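Local coordinates for quercetin 2,3-dioxygenase (PDB 1TQ5), which oxidatively opens the flavonol quercetin with molecular oxygen in vitro, releasing carbon monoxide, by means of a bound divalent metal ion, its physiological role being unknown, at residues D45-A50 / T109-L114; W21-F26 / R41-D46; M62-Y67 / L114-I119; V183-V188 / S221-F226. One frame throughout, in Å; residues are numbered along the deposited sequence.

Interaction 1: D45-A50 / T109-L114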
# COMPACT_ATOMS: atom_id res chain seq x y z
N ASP A 45 4.88 2.97 -6.35
CA ASP A 45 6.18 2.64 -5.79
C ASP A 45 7.04 3.85 -6.14
O ASP A 45 7.54 3.94 -7.26
CB ASP A 45 6.71 1.39 -6.50
CG ASP A 45 7.98 0.85 -5.89
OD1 ASP A 45 8.83 1.66 -5.44
OD2 ASP A 45 8.15 -0.40 -5.89
N ASP A 46 7.19 4.78 -5.20
CA ASP A 46 7.95 6.01 -5.45
C ASP A 46 9.33 6.13 -4.83
O ASP A 46 9.55 5.75 -3.68
CB ASP A 46 7.15 7.24 -5.00
CG ASP A 46 5.75 7.30 -5.59
OD1 ASP A 46 5.56 6.82 -6.73
OD2 ASP A 46 4.85 7.84 -4.92
N VAL A 47 10.24 6.70 -5.60
CA VAL A 47 11.60 6.94 -5.14
C VAL A 47 11.84 8.42 -5.37
O VAL A 47 11.78 8.91 -6.51
CB VAL A 47 12.62 6.11 -5.93
CG1 VAL A 47 14.02 6.60 -5.64
CG2 VAL A 47 12.48 4.65 -5.56
N ILE A 48 12.08 9.14 -4.27
CA ILE A 48 12.27 10.58 -4.31
C ILE A 48 13.68 11.04 -3.93
O ILE A 48 14.24 10.59 -2.94
CB ILE A 48 11.26 11.26 -3.36
CG1 ILE A 48 9.83 10.92 -3.81
CG2 ILE A 48 11.47 12.78 -3.34
CD1 ILE A 48 8.75 11.48 -2.90
N GLU A 49 14.20 11.96 -4.73
CA GLU A 49 15.53 12.54 -4.56
C GLU A 49 15.63 13.36 -3.27
O GLU A 49 14.65 13.94 -2.81
CB GLU A 49 15.81 13.44 -5.77
CG GLU A 49 17.17 14.08 -5.83
CD GLU A 49 17.19 15.19 -6.87
OE1 GLU A 49 16.30 15.18 -7.74
OE2 GLU A 49 18.08 16.06 -6.81
N ALA A 50 16.82 13.40 -2.68
CA ALA A 50 17.02 14.16 -1.45
C ALA A 50 16.53 15.60 -1.59
O ALA A 50 16.79 16.26 -2.61
CB ALA A 50 18.50 14.16 -1.07
N THR A 109 20.86 14.53 1.68
CA THR A 109 21.81 13.67 1.01
C THR A 109 21.37 12.22 0.79
O THR A 109 22.09 11.44 0.16
CB THR A 109 23.14 13.66 1.78
OG1 THR A 109 24.11 12.86 1.08
CG2 THR A 109 22.93 13.08 3.18
N GLU A 110 20.20 11.84 1.29
CA GLU A 110 19.73 10.47 1.16
C GLU A 110 18.36 10.39 0.46
O GLU A 110 17.49 11.22 0.72
CB GLU A 110 19.65 9.82 2.54
CG GLU A 110 19.52 8.31 2.54
CD GLU A 110 19.43 7.74 3.94
OE1 GLU A 110 20.33 8.05 4.76
OE2 GLU A 110 18.47 7.00 4.23
N ARG A 111 18.18 9.40 -0.40
CA ARG A 111 16.92 9.24 -1.13
C ARG A 111 15.79 8.68 -0.27
O ARG A 111 16.01 8.15 0.83
CB ARG A 111 17.10 8.34 -2.35
CG ARG A 111 17.32 6.88 -2.02
CD ARG A 111 17.30 6.01 -3.27
NE ARG A 111 17.43 4.60 -2.93
CZ ARG A 111 17.24 3.59 -3.77
NH1 ARG A 111 17.40 2.34 -3.34
NH2 ARG A 111 16.89 3.82 -5.02
N LEU A 112 14.57 8.81 -0.78
CA LEU A 112 13.39 8.31 -0.10
C LEU A 112 12.69 7.29 -0.99
O LEU A 112 12.47 7.52 -2.17
CB LEU A 112 12.44 9.47 0.22
CG LEU A 112 11.00 9.16 0.62
CD1 LEU A 112 10.95 8.39 1.93
CD2 LEU A 112 10.22 10.47 0.75
N HIS A 113 12.34 6.15 -0.41
CA HIS A 113 11.64 5.10 -1.14
C HIS A 113 10.37 4.75 -0.38
O HIS A 113 10.44 4.33 0.78
CB HIS A 113 12.53 3.87 -1.28
CG HIS A 113 11.95 2.80 -2.14
ND1 HIS A 113 12.54 1.57 -2.30
CD2 HIS A 113 10.82 2.77 -2.88
CE1 HIS A 113 11.81 0.83 -3.11
NE2 HIS A 113 10.75 1.53 -3.47
N LEU A 114 9.22 4.93 -1.02
CA LEU A 114 7.97 4.63 -0.35
C LEU A 114 6.86 4.12 -1.26
O LEU A 114 6.93 4.22 -2.49
CB LEU A 114 7.46 5.87 0.38
CG LEU A 114 7.16 7.12 -0.46
CD1 LEU A 114 5.98 6.88 -1.37
CD2 LEU A 114 6.87 8.30 0.45

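Interaction 2: W21-F26 / R41-D46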
# COMPACT_ATOMS: atom_id res chain seq x y z
N TRP A 21 6.55 3.85 -10.12
CA TRP A 21 6.00 2.68 -10.81
C TRP A 21 4.55 2.57 -10.36
O TRP A 21 4.27 2.51 -9.16
CB TRP A 21 6.79 1.42 -10.46
CG TRP A 21 8.19 1.47 -10.97
CD1 TRP A 21 9.25 2.13 -10.41
CD2 TRP A 21 8.67 0.91 -12.19
NE1 TRP A 21 10.36 2.02 -11.22
CE2 TRP A 21 10.03 1.27 -12.32
CE3 TRP A 21 8.08 0.13 -13.20
CZ2 TRP A 21 10.81 0.88 -13.41
CZ3 TRP A 21 8.86 -0.25 -14.29
CH2 TRP A 21 10.22 0.12 -14.39
N HIS A 22 3.63 2.56 -11.32
CA HIS A 22 2.20 2.48 -11.02
C HIS A 22 1.63 1.09 -11.20
O HIS A 22 1.72 0.51 -12.28
CB HIS A 22 1.43 3.42 -11.94
CG HIS A 22 1.92 4.83 -11.92
ND1 HIS A 22 1.85 5.62 -10.79
CD2 HIS A 22 2.51 5.59 -12.87
CE1 HIS A 22 2.37 6.80 -11.05
NE2 HIS A 22 2.78 6.81 -12.31
N THR A 23 1.03 0.56 -10.14
CA THR A 23 0.43 -0.76 -10.23
C THR A 23 -0.88 -0.70 -11.02
O THR A 23 -1.21 -1.64 -11.75
CB THR A 23 0.16 -1.35 -8.84
OG1 THR A 23 1.41 -1.63 -8.20
CG2 THR A 23 -0.66 -2.63 -8.96
N PHE A 24 -1.63 0.39 -10.85
CA PHE A 24 -2.92 0.59 -11.53
C PHE A 24 -2.91 1.90 -12.30
O PHE A 24 -2.08 2.78 -12.06
CB PHE A 24 -4.07 0.67 -10.52
CG PHE A 24 -4.16 -0.50 -9.59
CD1 PHE A 24 -4.60 -1.74 -10.04
CD2 PHE A 24 -3.78 -0.37 -8.25
CE1 PHE A 24 -4.67 -2.83 -9.19
CE2 PHE A 24 -3.84 -1.46 -7.39
CZ PHE A 24 -4.28 -2.69 -7.86
N SER A 25 -3.87 2.03 -13.21
CA SER A 25 -4.02 3.25 -14.00
C SER A 25 -3.91 4.43 -13.05
O SER A 25 -4.59 4.49 -12.02
CB SER A 25 -5.40 3.27 -14.68
OG SER A 25 -5.61 2.10 -15.44
N PHE A 26 -3.03 5.37 -13.38
CA PHE A 26 -2.82 6.55 -12.54
C PHE A 26 -2.56 7.77 -13.42
O PHE A 26 -1.76 7.72 -14.34
CB PHE A 26 -1.62 6.33 -11.63
CG PHE A 26 -1.48 7.37 -10.55
CD1 PHE A 26 -2.31 7.35 -9.44
CD2 PHE A 26 -0.52 8.37 -10.65
CE1 PHE A 26 -2.18 8.32 -8.44
CE2 PHE A 26 -0.39 9.35 -9.66
CZ PHE A 26 -1.22 9.31 -8.55
N ARG A 41 -7.39 1.37 -5.06
CA ARG A 41 -7.32 2.13 -6.30
C ARG A 41 -5.92 2.49 -6.79
O ARG A 41 -5.69 2.54 -8.00
CB ARG A 41 -8.15 3.41 -6.15
CG ARG A 41 -9.64 3.18 -5.91
CD ARG A 41 -10.23 2.27 -6.97
NE ARG A 41 -11.69 2.21 -6.92
CZ ARG A 41 -12.49 3.22 -7.21
NH1 ARG A 41 -11.99 4.39 -7.59
NH2 ARG A 41 -13.81 3.07 -7.13
N VAL A 42 -5.00 2.72 -5.87
CA VAL A 42 -3.64 3.12 -6.25
C VAL A 42 -2.53 2.47 -5.41
O VAL A 42 -2.65 2.31 -4.20
CB VAL A 42 -3.48 4.65 -6.12
CG1 VAL A 42 -2.10 5.08 -6.57
CG2 VAL A 42 -4.56 5.37 -6.93
N ILE A 43 -1.46 2.08 -6.10
CA ILE A 43 -0.26 1.54 -5.46
C ILE A 43 0.89 2.09 -6.27
O ILE A 43 1.20 1.60 -7.37
CB ILE A 43 -0.15 -0.01 -5.48
CG1 ILE A 43 -1.06 -0.64 -4.43
CG2 ILE A 43 1.29 -0.43 -5.13
CD1 ILE A 43 -2.51 -0.46 -4.71
N ASN A 44 1.50 3.14 -5.75
CA ASN A 44 2.62 3.75 -6.42
C ASN A 44 3.89 3.48 -5.63
O ASN A 44 3.95 3.69 -4.42
CB ASN A 44 2.40 5.26 -6.58
CG ASN A 44 1.33 5.60 -7.60
OD1 ASN A 44 1.01 4.78 -8.46
ND2 ASN A 44 0.78 6.80 -7.51
N ASP A 45 4.88 2.97 -6.35
CA ASP A 45 6.18 2.64 -5.79
C ASP A 45 7.04 3.85 -6.14
O ASP A 45 7.54 3.94 -7.26
CB ASP A 45 6.71 1.39 -6.50
CG ASP A 45 7.98 0.85 -5.89
OD1 ASP A 45 8.83 1.66 -5.44
OD2 ASP A 45 8.15 -0.40 -5.89
N ASP A 46 7.19 4.78 -5.20
CA ASP A 46 7.95 6.01 -5.45
C ASP A 46 9.33 6.13 -4.83
O ASP A 46 9.55 5.75 -3.68
CB ASP A 46 7.15 7.24 -5.00
CG ASP A 46 5.75 7.30 -5.59
OD1 ASP A 46 5.56 6.82 -6.73
OD2 ASP A 46 4.85 7.84 -4.92
O HOH W 1 3.69 -0.29 -7.76
O HOH W 2 -1.27 2.63 -9.07

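Interaction 3: M62-Y67 / L114-I119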
# COMPACT_ATOMS: atom_id res chain seq x y z
N MSE A 62 -11.01 10.03 0.03
CA MSE A 62 -10.01 9.01 -0.27
C MSE A 62 -9.10 8.78 0.93
O MSE A 62 -8.71 9.72 1.61
CB MSE A 62 -9.17 9.44 -1.49
CG MSE A 62 -8.29 8.34 -2.10
SE MSE A 62 -9.18 7.05 -3.03
CE MSE A 62 -9.48 7.88 -4.57
N GLU A 63 -8.79 7.51 1.19
CA GLU A 63 -7.91 7.15 2.30
C GLU A 63 -6.52 6.99 1.68
O GLU A 63 -6.31 6.13 0.83
CB GLU A 63 -8.34 5.82 2.93
CG GLU A 63 -9.77 5.82 3.49
CD GLU A 63 -9.92 6.69 4.72
OE1 GLU A 63 -9.54 6.25 5.83
OE2 GLU A 63 -10.42 7.83 4.58
N ILE A 64 -5.59 7.84 2.10
CA ILE A 64 -4.23 7.79 1.57
C ILE A 64 -3.25 7.21 2.59
O ILE A 64 -2.99 7.81 3.63
CB ILE A 64 -3.73 9.19 1.17
CG1 ILE A 64 -4.76 9.88 0.29
CG2 ILE A 64 -2.40 9.07 0.44
CD1 ILE A 64 -5.06 9.16 -1.00
N LEU A 65 -2.70 6.05 2.27
CA LEU A 65 -1.76 5.38 3.15
C LEU A 65 -0.34 5.41 2.59
O LEU A 65 -0.13 5.16 1.41
CB LEU A 65 -2.18 3.93 3.35
CG LEU A 65 -1.15 3.02 4.03
CD1 LEU A 65 -1.11 3.32 5.52
CD2 LEU A 65 -1.52 1.57 3.78
N THR A 66 0.63 5.70 3.45
CA THR A 66 2.03 5.73 3.04
C THR A 66 2.85 4.72 3.85
O THR A 66 2.70 4.62 5.06
CB THR A 66 2.67 7.12 3.29
OG1 THR A 66 1.87 8.14 2.67
CG2 THR A 66 4.08 7.15 2.72
N TYR A 67 3.69 3.96 3.15
CA TYR A 67 4.57 2.99 3.80
C TYR A 67 6.00 3.31 3.34
O TYR A 67 6.32 3.17 2.16
CB TYR A 67 4.20 1.56 3.41
CG TYR A 67 5.08 0.50 4.05
CD1 TYR A 67 5.59 0.68 5.34
CD2 TYR A 67 5.39 -0.68 3.37
CE1 TYR A 67 6.39 -0.29 5.94
CE2 TYR A 67 6.19 -1.66 3.97
CZ TYR A 67 6.69 -1.46 5.25
OH TYR A 67 7.47 -2.42 5.85
N LEU A 114 9.22 4.93 -1.02
CA LEU A 114 7.97 4.63 -0.35
C LEU A 114 6.86 4.12 -1.26
O LEU A 114 6.93 4.22 -2.49
CB LEU A 114 7.46 5.87 0.38
CG LEU A 114 7.16 7.12 -0.46
CD1 LEU A 114 5.98 6.88 -1.37
CD2 LEU A 114 6.87 8.30 0.45
N TYR A 115 5.84 3.54 -0.63
CA TYR A 115 4.66 3.07 -1.33
C TYR A 115 3.57 4.07 -0.99
O TYR A 115 3.40 4.43 0.18
CB TYR A 115 4.21 1.69 -0.83
CG TYR A 115 4.78 0.52 -1.60
CD1 TYR A 115 5.76 -0.30 -1.04
CD2 TYR A 115 4.31 0.20 -2.87
CE1 TYR A 115 6.27 -1.40 -1.73
CE2 TYR A 115 4.81 -0.90 -3.58
CZ TYR A 115 5.78 -1.70 -3.00
OH TYR A 115 6.27 -2.79 -3.68
N GLN A 116 2.85 4.54 -1.99
CA GLN A 116 1.74 5.47 -1.78
C GLN A 116 0.49 4.70 -2.18
O GLN A 116 0.26 4.44 -3.36
CB GLN A 116 1.89 6.72 -2.65
CG GLN A 116 2.77 7.79 -2.04
CD GLN A 116 2.16 8.42 -0.80
OE1 GLN A 116 1.13 9.10 -0.87
NE2 GLN A 116 2.78 8.18 0.35
N ILE A 117 -0.31 4.34 -1.18
CA ILE A 117 -1.53 3.56 -1.39
C ILE A 117 -2.82 4.37 -1.23
O ILE A 117 -2.97 5.11 -0.26
CB ILE A 117 -1.58 2.40 -0.37
CG1 ILE A 117 -0.24 1.64 -0.38
CG2 ILE A 117 -2.75 1.48 -0.68
CD1 ILE A 117 0.13 1.07 -1.73
N TRP A 118 -3.75 4.23 -2.17
CA TRP A 118 -5.03 4.93 -2.10
C TRP A 118 -6.17 3.93 -1.96
O TRP A 118 -6.28 2.99 -2.76
CB TRP A 118 -5.28 5.77 -3.36
CG TRP A 118 -4.41 6.98 -3.52
CD1 TRP A 118 -3.16 7.18 -2.99
CD2 TRP A 118 -4.68 8.12 -4.35
NE1 TRP A 118 -2.64 8.37 -3.45
CE2 TRP A 118 -3.55 8.96 -4.28
CE3 TRP A 118 -5.76 8.50 -5.15
CZ2 TRP A 118 -3.47 10.17 -4.98
CZ3 TRP A 118 -5.68 9.70 -5.85
CH2 TRP A 118 -4.54 10.52 -5.76
N ILE A 119 -7.01 4.14 -0.96
CA ILE A 119 -8.13 3.26 -0.71
C ILE A 119 -9.43 4.05 -0.72
O ILE A 119 -9.58 5.02 0.02
CB ILE A 119 -7.97 2.53 0.63
CG1 ILE A 119 -6.76 1.59 0.55
CG2 ILE A 119 -9.24 1.75 0.98
CD1 ILE A 119 -6.37 0.99 1.87

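Interaction 4: V183-V188 / S221-F226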
# COMPACT_ATOMS: atom_id res chain seq x y z
N VAL A 183 -8.47 -10.43 -2.64
CA VAL A 183 -7.20 -10.21 -1.98
C VAL A 183 -6.09 -9.76 -2.92
O VAL A 183 -5.93 -10.29 -4.02
CB VAL A 183 -6.71 -11.49 -1.28
CG1 VAL A 183 -5.29 -11.30 -0.75
CG2 VAL A 183 -7.64 -11.85 -0.14
N TRP A 184 -5.33 -8.76 -2.49
CA TRP A 184 -4.21 -8.30 -3.26
C TRP A 184 -2.98 -8.47 -2.40
O TRP A 184 -2.96 -8.07 -1.23
CB TRP A 184 -4.33 -6.83 -3.65
CG TRP A 184 -3.17 -6.37 -4.49
CD1 TRP A 184 -1.93 -5.97 -4.05
CD2 TRP A 184 -3.12 -6.29 -5.92
NE1 TRP A 184 -1.13 -5.64 -5.11
CE2 TRP A 184 -1.83 -5.82 -6.27
CE3 TRP A 184 -4.05 -6.55 -6.94
CZ2 TRP A 184 -1.44 -5.62 -7.61
CZ3 TRP A 184 -3.66 -6.35 -8.26
CH2 TRP A 184 -2.37 -5.89 -8.58
N ILE A 185 -1.97 -9.11 -2.97
CA ILE A 185 -0.74 -9.29 -2.24
C ILE A 185 0.36 -8.57 -3.01
O ILE A 185 0.58 -8.83 -4.20
CB ILE A 185 -0.37 -10.77 -2.11
CG1 ILE A 185 -1.41 -11.47 -1.22
CG2 ILE A 185 1.04 -10.90 -1.53
CD1 ILE A 185 -1.18 -12.95 -1.04
N GLN A 186 1.03 -7.66 -2.31
CA GLN A 186 2.12 -6.89 -2.88
C GLN A 186 3.39 -7.35 -2.18
O GLN A 186 3.49 -7.25 -0.95
CB GLN A 186 1.91 -5.40 -2.62
CG GLN A 186 2.92 -4.48 -3.31
CD GLN A 186 2.87 -4.59 -4.82
OE1 GLN A 186 1.85 -4.96 -5.40
NE2 GLN A 186 3.99 -4.27 -5.47
N VAL A 187 4.34 -7.87 -2.95
CA VAL A 187 5.59 -8.33 -2.36
C VAL A 187 6.52 -7.12 -2.19
O VAL A 187 7.01 -6.55 -3.17
CB VAL A 187 6.29 -9.38 -3.24
CG1 VAL A 187 7.53 -9.91 -2.52
CG2 VAL A 187 5.33 -10.53 -3.55
N VAL A 188 6.74 -6.71 -0.94
CA VAL A 188 7.63 -5.59 -0.68
C VAL A 188 9.05 -6.03 -0.99
O VAL A 188 9.83 -5.29 -1.60
CB VAL A 188 7.53 -5.15 0.79
CG1 VAL A 188 8.52 -4.01 1.07
CG2 VAL A 188 6.11 -4.71 1.10
N SER A 221 11.10 -12.94 3.29
CA SER A 221 10.30 -12.00 2.53
C SER A 221 9.36 -11.19 3.40
O SER A 221 9.28 -11.38 4.62
CB SER A 221 9.45 -12.77 1.51
OG SER A 221 10.25 -13.64 0.73
N GLU A 222 8.66 -10.26 2.76
CA GLU A 222 7.67 -9.43 3.42
C GLU A 222 6.65 -9.06 2.37
O GLU A 222 7.00 -8.62 1.28
CB GLU A 222 8.30 -8.17 4.01
CG GLU A 222 7.27 -7.26 4.69
CD GLU A 222 7.90 -6.04 5.34
OE1 GLU A 222 8.78 -6.22 6.21
OE2 GLU A 222 7.50 -4.90 4.98
N VAL A 223 5.38 -9.26 2.69
CA VAL A 223 4.30 -8.93 1.77
C VAL A 223 3.23 -8.15 2.50
O VAL A 223 3.10 -8.24 3.73
CB VAL A 223 3.63 -10.18 1.16
CG1 VAL A 223 4.64 -10.99 0.37
CG2 VAL A 223 3.00 -11.03 2.26
N LEU A 224 2.48 -7.38 1.73
CA LEU A 224 1.36 -6.61 2.25
C LEU A 224 0.16 -7.38 1.74
O LEU A 224 0.07 -7.66 0.54
CB LEU A 224 1.36 -5.19 1.67
CG LEU A 224 2.56 -4.29 1.99
CD1 LEU A 224 2.36 -2.94 1.35
CD2 LEU A 224 2.73 -4.15 3.50
N LEU A 225 -0.74 -7.75 2.64
CA LEU A 225 -1.91 -8.50 2.23
C LEU A 225 -3.15 -7.65 2.45
O LEU A 225 -3.51 -7.32 3.58
CB LEU A 225 -2.02 -9.82 3.00
CG LEU A 225 -3.09 -10.79 2.49
CD1 LEU A 225 -2.65 -12.23 2.73
CD2 LEU A 225 -4.42 -10.50 3.17
N PHE A 226 -3.78 -7.29 1.34
CA PHE A 226 -4.99 -6.48 1.36
C PHE A 226 -6.21 -7.38 1.28
O PHE A 226 -6.39 -8.07 0.28
CB PHE A 226 -5.02 -5.55 0.14
CG PHE A 226 -3.93 -4.52 0.12
CD1 PHE A 226 -4.15 -3.26 0.67
CD2 PHE A 226 -2.71 -4.78 -0.48
CE1 PHE A 226 -3.16 -2.28 0.61
CE2 PHE A 226 -1.72 -3.82 -0.55
CZ PHE A 226 -1.94 -2.56 -0.00

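Interaction 1: D45-A50 / T109-L114
The imidazole of H113 is met by the opposing strand on one face and at its edge. CG2 of V47 lies over one face, 4.0 Å from the ring centroid and shifted toward the rim, a CH-pi contact between residues paired across a non-hydrogen-bonded site. At the edge, near the ring plane, H113 NE2 donates to D45 OD1 at 2.8 Å, with an N-H...O angle of 147°. The bond reaches the syn side of the carboxylate, and the two flat groups are nearly coplanar, 19° apart. D46 O also approaches the edge, beside H113 CD2 at 3.3 Å. With D45 CG trans to its backbone N (chi1 -173°), the carboxylate swings across to the imidazole. Its other oxygen, OD2, pairs with R10, so D45 joins a histidine to an arginine, and the charge would probably polarise the ring.

On the other side of the sheet the contact is largely aliphatic. I48 and L112 lie side by side, CD1 of I48 being 4.1 Å from CD2 of L112, while L114 CD1 packs 3.8 Å from D46 CB; the carboxylate of D46 is held by S20. Backbone bonds run both ways between D46 and L114 and between I48 and L112, the bond from I48 N to L112 O measuring 2.7 Å. Past the strand ends, the small side chain of A50 fits against the backbone of T109 and E110. Guanidinium NH2 of R111 passes V47 CG1, while NE pairs with E70. Strands 40-48 and 112-119 are thus antiparallel neighbours in the N-terminal cupin sheet, flanked by strands 18-22 and 63-70.

Interaction 2: W21-F26 / R41-D46
W21 and D45 exchange two backbone hydrogen bonds, the straighter running from D45 N to W21 O at 2.9 Å with an N-H...O angle of 175°. Two residues on, just past the strand end, T23 N still donates to I43 O at 3.0 Å. From F24 water takes over: one molecule accepts from both F24 N, at 2.9 Å, and I43 N, at 3.0 Å, bridging the two backbone amides. A second water lies 2.7 Å from T23 OG1 and donates to I43 O, giving that carbonyl a further donor.

The side chains add mostly apolar cover. F26 CG lies trans to its backbone N (chi1 -169°), which turns the ring toward V42 and N44. That ring offers a broad apolar face on which the N44 amide stands nearly upright, their planes 87° apart, while V42 CG1 packs against it obliquely, 3.7 Å from F26 CD1. R41 and V42 both face W118 in a classic beta bulge of strand 40-48. F24 also meets W184 of the C-terminal cupin domain. Chemically, the contact changes from direct strand pairing to a hydrated join, where one water accepts from the amides of F24 and I43, and the other links T23 OG1 to I43 O.

Interaction 3: M62-Y67 / L114-I119
Two central strands of the N-terminal cupin sheet, 63-70 and 112-119, pair here in antiparallel register, close to the metal site. Reciprocal backbone hydrogen bonds join E63 with I119, L65 with I117 and Y67 with Y115; L65 N to I117 O measures 2.7 Å. Side chains alternate between two environments. One face carries I64, T66, Q116 and W118. There CD1 of I64 stands 3.3 Å from the centroid of the five-membered ring of W118, only 6° off its normal, a CH-pi contact over the face. The bend of I64 at both torsions (chi1 -50°, chi2 -61°) brings this methyl above the indole. Selenomethionine M62 makes an oblique Met-aromatic contact, its SE 5.5 Å from the centroid of the six-membered ring of W118, and its CE packs 3.8 Å from W118 CE3. Q116 NE2 lies close to T66 OG1, though the exact position of that nitrogen is doubtful; T66 OG1 also bonds to Q91.

The other face is mainly aliphatic and aromatic: L65 CB lies 4.1 Å from I117 CB, and Y67 CB is 4.2 Å from Y115 CB. Y67 OH reaches E222, and Y115 OH reaches Q186, both in the C-terminal domain, while E63 is held by S94 and R129. The ring of W118 also meets that of the metal-binding H59, the planes about perpendicular. An alanine at W118 would remove the indole face, and is likely to leave I64 CD1 without its aromatic cover and deprive H59 of its perpendicular ring neighbour beside the metal. The chemistry therefore divides by face, one side packing beside the metal ligands, the other carrying tyrosine hydroxyls that bond to the partner domain.

Interaction 4: V183-V188 / S221-F226
The side chain of W184 leaves its strand beside that of F226, the two pointing the same way. Its CB sits 4.1 Å from F226 CB; CG, trans to the backbone N (chi1 -178°), carries the indole toward the N-terminal domain, and CD1 then comes within 3.8 Å of F226 CD2. The rings meet obliquely, their planes 68° apart. Farther round, NE1 donates to Q186 OE1 at 3.1 Å, nearly in the indole plane and with an N-H...O angle of 164°, which limits the rotation of the indole. The far, six-membered ring packs on T23 and F24 of the N-terminal domain.

W184 and F226 also exchange backbone hydrogen bonds, as do Q186 and L224; F226 N to W184 O measures 2.8 Å. At the corner of the chain V188 N donates to E222 O, and V188 CG2 rests 3.7 Å from L224 CG. The opposite face is aliphatic: I185 CG2 lies 3.8 Å from V223 CB, and V183 and I185, beta-branched like V223 and so suited to a strand, pack on L225. A leucine in place of W184 would probably leave Q186 OE1 without its donor and open a gap beside F226. Thus one face of this strand pair is hydrocarbon core, while the other combines aromatic packing with a glutamine whose OE1 accepts from W184 and whose NE2 reaches Y115 of the facing domain.

Overall arrangement
Interactions 1, 2 and 3 all lie in one antiparallel sheet of the N-terminal cupin domain, where strands 18-22, 40-48, 112-119 and 63-70 stand in that order. Interactions 1 and 2 share D45 and D46 on strand 40-48, and interactions 1 and 3 share L114 on strand 112-119; in each case the centres are about 16 Å apart. The centres of 2 and 3 lie about 10 Å apart. Along the chain interaction 2 closes before 3 opens, while the segments of 1 and 3 alternate. Interaction 4 comes last, in the C-terminal cupin sheet, centred about 14 Å from both 2 and 3. It touches both, consistent with domains packed face to face, the first holding the metal-binding residues.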